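Side-chain contacts in kappa-carrageenase (Pseudoalteromonas carrageenovora, PDB 1DYP), which hydrolyses internal beta-1,4 linkages between D-galactose 4-sulfate and 3,6-anhydro-D-galactose in kappa-carrageenan chains, as an endo-acting family 16 glycoside hydrolase: residues Trp31-Glu36 with Trp43-Ala48; Thr144-Ser147 with Ser152-Asp155. The protein carries 1 engineered substitution. All blocks are in the same frame, centred on the assembly; numbering follows the deposited sequence.

Overall arrangement
Interaction 1 comes first along the chain and closes before interaction 2 opens; their centres are 23 Å apart, on opposite sides of the centre of this catalytic domain, and their nearest atoms stay about 12 Å from each other. A succession of neighbouring strands connects them: 31-32 and 41-43 pair with 75-95, that with 225-233, that with 113-120, that with 133-139 and 141-142, and 133-139 with 151-162, which carries interaction 2. R234, important for substrate recognition, lies next to Q145 (about 3 Å between side chains) and about 8 Å from the W43 side chain. Interaction 2 borders the catalytic site directly; interaction 1 lies farther off, the E36 side chain about 10 Å from that of E137.

Interaction 1: residues Trp31-Glu36 with Trp43-Ala48; sequences WNFQTE and WKNENA
In the GH16 sandwich, the loop leaving strand 31-32 lies against the 3-10 turn that follows strand 41-43, and Q34 is tied to N45 there. The side chain of Q34 runs out extended, CG anti to its own backbone N (chi1 -171°), so that OE1 comes within 2.8 Å of N45 N; the N-H lies in the carbonyl plane, on a lone pair. N32 helps hold Q34 in place: its OD1 accepts from Q34 N at 3.0 Å, an Asx turn. F33 CD1 rests 3.7 Å from A48 CB, while W31 CB lies over the rim of one face of the F33 ring and K26 makes a cation-pi contact with it. A water sits between F33 O and K44 O. Farther along, the five-membered end of W43 meets the other loop, with E36 O at its edge and near its plane and T35 OG1 3.3 Å from CD1. With an alanine in place of W43, a gap would probably open beside T35 OG1 and the E36 carbonyl, and Y38 and W41 would lose their edge-to-face partner. The two segments are neighbouring connections of the GH16 beta-sandwich, whose strands 31-32 (antiparallel) and 41-43 (parallel) both pair with 75-95.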
loop_
_atom_site.group_PDB
_atom_site.type_symbol
_atom_site.label_atom_id
_atom_site.label_comp_id
_atom_site.label_asym_id
_atom_site.label_seq_id
_atom_site.Cartn_x
_atom_site.Cartn_y
_atom_site.Cartn_z
ATOM N N TRP A 31 13.214 -3.810 -7.369
ATOM C CA TRP A 31 12.522 -2.886 -6.477
ATOM C C TRP A 31 13.237 -1.578 -6.202
ATOM O O TRP A 31 14.462 -1.522 -6.122
ATOM C CB TRP A 31 12.270 -3.534 -5.113
ATOM C CG TRP A 31 11.645 -4.870 -5.175
ATOM C CD1 TRP A 31 12.284 -6.076 -5.186
ATOM C CD2 TRP A 31 10.247 -5.153 -5.276
ATOM N NE1 TRP A 31 11.369 -7.094 -5.290
ATOM C CE2 TRP A 31 10.110 -6.556 -5.349
ATOM C CE3 TRP A 31 9.094 -4.356 -5.315
ATOM C CZ2 TRP A 31 8.865 -7.183 -5.459
ATOM C CZ3 TRP A 31 7.855 -4.978 -5.426
ATOM C CH2 TRP A 31 7.751 -6.378 -5.496
ATOM N N ASN A 32 12.441 -0.527 -6.040
ATOM C CA ASN A 32 12.961 0.783 -5.686
ATOM C C ASN A 32 12.710 0.822 -4.178
ATOM O O ASN A 32 11.558 0.862 -3.736
ATOM C CB ASN A 32 12.166 1.887 -6.377
ATOM C CG ASN A 32 12.716 3.264 -6.080
ATOM O OD1 ASN A 32 13.299 3.493 -5.021
ATOM N ND2 ASN A 32 12.523 4.192 -7.007
ATOM N N PHE A 33 13.783 0.784 -3.394
ATOM C CA PHE A 33 13.669 0.781 -1.937
ATOM C C PHE A 33 13.736 2.163 -1.288
ATOM O O PHE A 33 13.865 2.280 -0.072
ATOM C CB PHE A 33 14.749 -0.124 -1.339
ATOM C CG PHE A 33 14.587 -1.579 -1.695
ATOM C CD1 PHE A 33 13.567 -2.338 -1.129
ATOM C CD2 PHE A 33 15.456 -2.191 -2.591
ATOM C CE1 PHE A 33 13.416 -3.689 -1.451
ATOM C CE2 PHE A 33 15.315 -3.539 -2.919
ATOM C CZ PHE A 33 14.294 -4.290 -2.348
ATOM N N GLN A 34 13.654 3.207 -2.099
ATOM C CA GLN A 34 13.674 4.568 -1.581
ATOM C C GLN A 34 13.002 5.450 -2.619
ATOM O O GLN A 34 13.658 6.161 -3.379
ATOM C CB GLN A 34 15.109 5.028 -1.319
ATOM C CG GLN A 34 15.193 6.350 -0.572
ATOM C CD GLN A 34 16.596 6.669 -0.097
ATOM O OE1 GLN A 34 17.156 5.968 0.750
ATOM N NE2 GLN A 34 17.177 7.733 -0.642
ATOM N N THR A 35 11.676 5.376 -2.645
ATOM C CA THR A 35 10.857 6.116 -3.593
ATOM C C THR A 35 10.633 7.565 -3.191
ATOM O O THR A 35 11.196 8.048 -2.208
ATOM C CB THR A 35 9.479 5.459 -3.740
ATOM O OG1 THR A 35 8.753 5.603 -2.512
ATOM C CG2 THR A 35 9.635 3.976 -4.057
ATOM N N GLU A 36 9.799 8.252 -3.963
ATOM C CA GLU A 36 9.476 9.640 -3.680
ATOM C C GLU A 36 8.811 9.673 -2.308
ATOM O O GLU A 36 8.114 8.730 -1.930
ATOM C CB GLU A 36 8.536 10.202 -4.758
ATOM C CG GLU A 36 7.062 9.765 -4.697
ATOM C CD GLU A 36 6.802 8.310 -5.083
ATOM O OE1 GLU A 36 7.674 7.663 -5.705
ATOM O OE2 GLU A 36 5.694 7.816 -4.776
ATOM N N TRP A 43 11.281 7.812 3.306
ATOM C CA TRP A 43 11.734 6.463 3.024
ATOM C C TRP A 43 13.252 6.438 3.069
ATOM O O TRP A 43 13.910 7.389 2.650
ATOM C CB TRP A 43 11.288 6.028 1.629
ATOM C CG TRP A 43 9.825 6.139 1.388
ATOM C CD1 TRP A 43 9.211 6.911 0.450
ATOM C CD2 TRP A 43 8.786 5.425 2.068
ATOM N NE1 TRP A 43 7.852 6.722 0.496
ATOM C CE2 TRP A 43 7.563 5.815 1.482
ATOM C CE3 TRP A 43 8.770 4.492 3.116
ATOM C CZ2 TRP A 43 6.330 5.305 1.905
ATOM C CZ3 TRP A 43 7.541 3.982 3.539
ATOM C CH2 TRP A 43 6.337 4.393 2.931
ATOM N N LYS A 44 13.807 5.350 3.584
ATOM C CA LYS A 44 15.252 5.196 3.634
ATOM C C LYS A 44 15.580 3.780 3.202
ATOM O O LYS A 44 15.008 2.815 3.713
ATOM C CB LYS A 44 15.793 5.450 5.042
ATOM C CG LYS A 44 15.636 6.887 5.527
ATOM C CD LYS A 44 16.438 7.869 4.688
ATOM C CE LYS A 44 16.276 9.289 5.221
ATOM N NZ LYS A 44 17.077 10.292 4.461
ATOM N N ASN A 45 16.491 3.667 2.242
ATOM C CA ASN A 45 16.908 2.372 1.728
ATOM C C ASN A 45 17.330 1.428 2.849
ATOM O O ASN A 45 17.059 0.230 2.792
ATOM C CB ASN A 45 18.067 2.556 0.744
ATOM C CG ASN A 45 18.622 1.240 0.249
ATOM O OD1 ASN A 45 17.889 0.404 -0.279
ATOM N ND2 ASN A 45 19.926 1.047 0.416
ATOM N N GLU A 46 17.983 1.966 3.874
ATOM C CA GLU A 46 18.439 1.129 4.975
ATOM C C GLU A 46 17.303 0.568 5.822
ATOM O O GLU A 46 17.512 -0.355 6.612
ATOM C CB GLU A 46 19.429 1.894 5.865
ATOM C CG GLU A 46 18.823 2.964 6.755
ATOM C CD GLU A 46 19.837 3.544 7.728
ATOM O OE1 GLU A 46 20.786 4.215 7.272
ATOM O OE2 GLU A 46 19.688 3.324 8.947
ATOM N N ASN A 47 16.102 1.115 5.659
ATOM C CA ASN A 47 14.952 0.636 6.418
ATOM C C ASN A 47 14.326 -0.586 5.758
ATOM O O ASN A 47 13.370 -1.161 6.272
ATOM C CB ASN A 47 13.908 1.745 6.573
ATOM C CG ASN A 47 14.298 2.760 7.627
ATOM O OD1 ASN A 47 13.674 3.811 7.754
ATOM N ND2 ASN A 47 15.327 2.442 8.399
ATOM N N ALA A 48 14.872 -0.972 4.611
ATOM C CA ALA A 48 14.396 -2.146 3.893
ATOM C C ALA A 48 15.518 -3.172 3.942
ATOM O O ALA A 48 16.587 -2.961 3.368
ATOM C CB ALA A 48 14.069 -1.788 2.450
HETATM O O HOH W 1 12.937 1.431 2.274
#

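Interaction 2: residues Thr144-Ser147 with Ser152-Asp155; sequences TQKS and SDHD
Q145 meets D153 through CG, CD and NE2. From CB, a chi1 of 67° sets CG between the backbone N and the carbonyl carbon, where it comes to 3.2 Å from D153 OD2. Beyond CG the chain is extended, so CD passes the same oxygen and the amide divides its two ends: OE1 takes a hydrogen bond from R234 NE, and NE2 gives one to D153 OD2 at 2.8 Å. That bond is fairly straight, 160° at the hydrogen, and leaves in the plane of the amide, yet it meets the carboxylate from above, the donor standing 36° out of its plane. Q145 thus links D153 to the arginine that matters for substrate recognition. The loop 144-147 begins two residues after E142, the proton donor. Strand 151-162 runs antiparallel to 133-139, which bears E137 and D139 of the ExDxxE signature of GH16; D153 is backbone-bonded to E142 and D155 to D139. K146, bent at chi2 and chi4, curls its ammonium round to the same face of D153, where NZ makes a salt bridge to OD2 of 2.7 Å. This positive charge probably helps keep the buried carboxylate ionised. A water bridges the two segments, 3.0 Å from Q145 N and 3.1 Å from D153 OD2. Another carries the network onward, lying 2.9 Å from K146 NZ and 2.8 Å from D155 OD2, while OD1 of D155 is held by H179 and by N180 N.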
loop_
_atom_site.group_PDB
_atom_site.type_symbol
_atom_site.label_atom_id
_atom_site.label_comp_id
_atom_site.label_asym_id
_atom_site.label_seq_id
_atom_site.Cartn_x
_atom_site.Cartn_y
_atom_site.Cartn_z
ATOM N N THR A 144 -3.661 -2.557 10.615
ATOM C CA THR A 144 -3.580 -1.775 11.833
ATOM C C THR A 144 -3.612 -0.251 11.718
ATOM O O THR A 144 -2.763 0.431 12.286
ATOM C CB THR A 144 -2.311 -2.203 12.625
ATOM O OG1 THR A 144 -1.136 -2.003 11.822
ATOM C CG2 THR A 144 -2.398 -3.683 12.981
ATOM N N GLN A 145 -4.588 0.288 10.992
ATOM C CA GLN A 145 -4.697 1.738 10.886
ATOM C C GLN A 145 -6.052 2.220 11.397
ATOM O O GLN A 145 -6.412 3.384 11.231
ATOM C CB GLN A 145 -4.472 2.213 9.445
ATOM C CG GLN A 145 -5.540 1.808 8.448
ATOM C CD GLN A 145 -5.396 2.541 7.124
ATOM O OE1 GLN A 145 -4.503 3.377 6.956
ATOM N NE2 GLN A 145 -6.278 2.236 6.178
ATOM N N LYS A 146 -6.803 1.315 12.020
ATOM C CA LYS A 146 -8.107 1.662 12.579
ATOM C C LYS A 146 -8.048 1.551 14.104
ATOM O O LYS A 146 -6.984 1.293 14.669
ATOM C CB LYS A 146 -9.198 0.754 12.006
ATOM C CG LYS A 146 -9.534 1.011 10.530
ATOM C CD LYS A 146 -10.226 2.358 10.333
ATOM C CE LYS A 146 -10.744 2.533 8.902
ATOM N NZ LYS A 146 -9.658 2.756 7.916
ATOM N N SER A 147 -9.183 1.736 14.772
ATOM C CA SER A 147 -9.216 1.697 16.233
ATOM C C SER A 147 -8.841 0.352 16.854
ATOM O O SER A 147 -8.163 0.309 17.880
ATOM C CB SER A 147 -10.599 2.123 16.743
ATOM O OG SER A 147 -11.567 1.117 16.518
ATOM N N SER A 152 -9.007 -4.564 9.344
ATOM C CA SER A 152 -8.143 -4.354 8.189
ATOM C C SER A 152 -8.894 -3.625 7.087
ATOM O O SER A 152 -10.121 -3.716 6.994
ATOM C CB SER A 152 -7.620 -5.692 7.653
ATOM O OG SER A 152 -8.682 -6.554 7.273
ATOM N N ASP A 153 -8.158 -2.892 6.259
ATOM C CA ASP A 153 -8.759 -2.166 5.148
ATOM C C ASP A 153 -8.260 -2.708 3.810
ATOM O O ASP A 153 -7.091 -3.042 3.653
ATOM C CB ASP A 153 -8.443 -0.680 5.258
ATOM C CG ASP A 153 -9.023 -0.070 6.500
ATOM O OD1 ASP A 153 -10.247 -0.198 6.708
ATOM O OD2 ASP A 153 -8.255 0.532 7.268
ATOM N N HIS A 154 -9.165 -2.804 2.843
ATOM C CA HIS A 154 -8.858 -3.312 1.504
ATOM C C HIS A 154 -9.573 -2.290 0.647
ATOM O O HIS A 154 -10.696 -2.505 0.190
ATOM C CB HIS A 154 -9.449 -4.715 1.389
ATOM C CG HIS A 154 -9.075 -5.606 2.536
ATOM N ND1 HIS A 154 -7.917 -6.351 2.556
ATOM C CD2 HIS A 154 -9.664 -5.812 3.738
ATOM C CE1 HIS A 154 -7.802 -6.973 3.718
ATOM N NE2 HIS A 154 -8.850 -6.658 4.454
ATOM N N ASP A 155 -8.908 -1.152 0.474
ATOM C CA ASP A 155 -9.476 -0.014 -0.234
ATOM C C ASP A 155 -8.986 0.334 -1.641
ATOM O O ASP A 155 -8.112 -0.323 -2.226
ATOM C CB ASP A 155 -9.300 1.227 0.637
ATOM C CG ASP A 155 -9.945 1.081 1.991
ATOM O OD1 ASP A 155 -10.939 0.330 2.080
ATOM O OD2 ASP A 155 -9.474 1.712 2.958
HETATM O O HOH W 2 -6.605 -1.070 9.287
HETATM O O HOH W 3 -7.203 3.113 3.009
HETATM O O HOH W 4 -10.480 3.110 5.174
#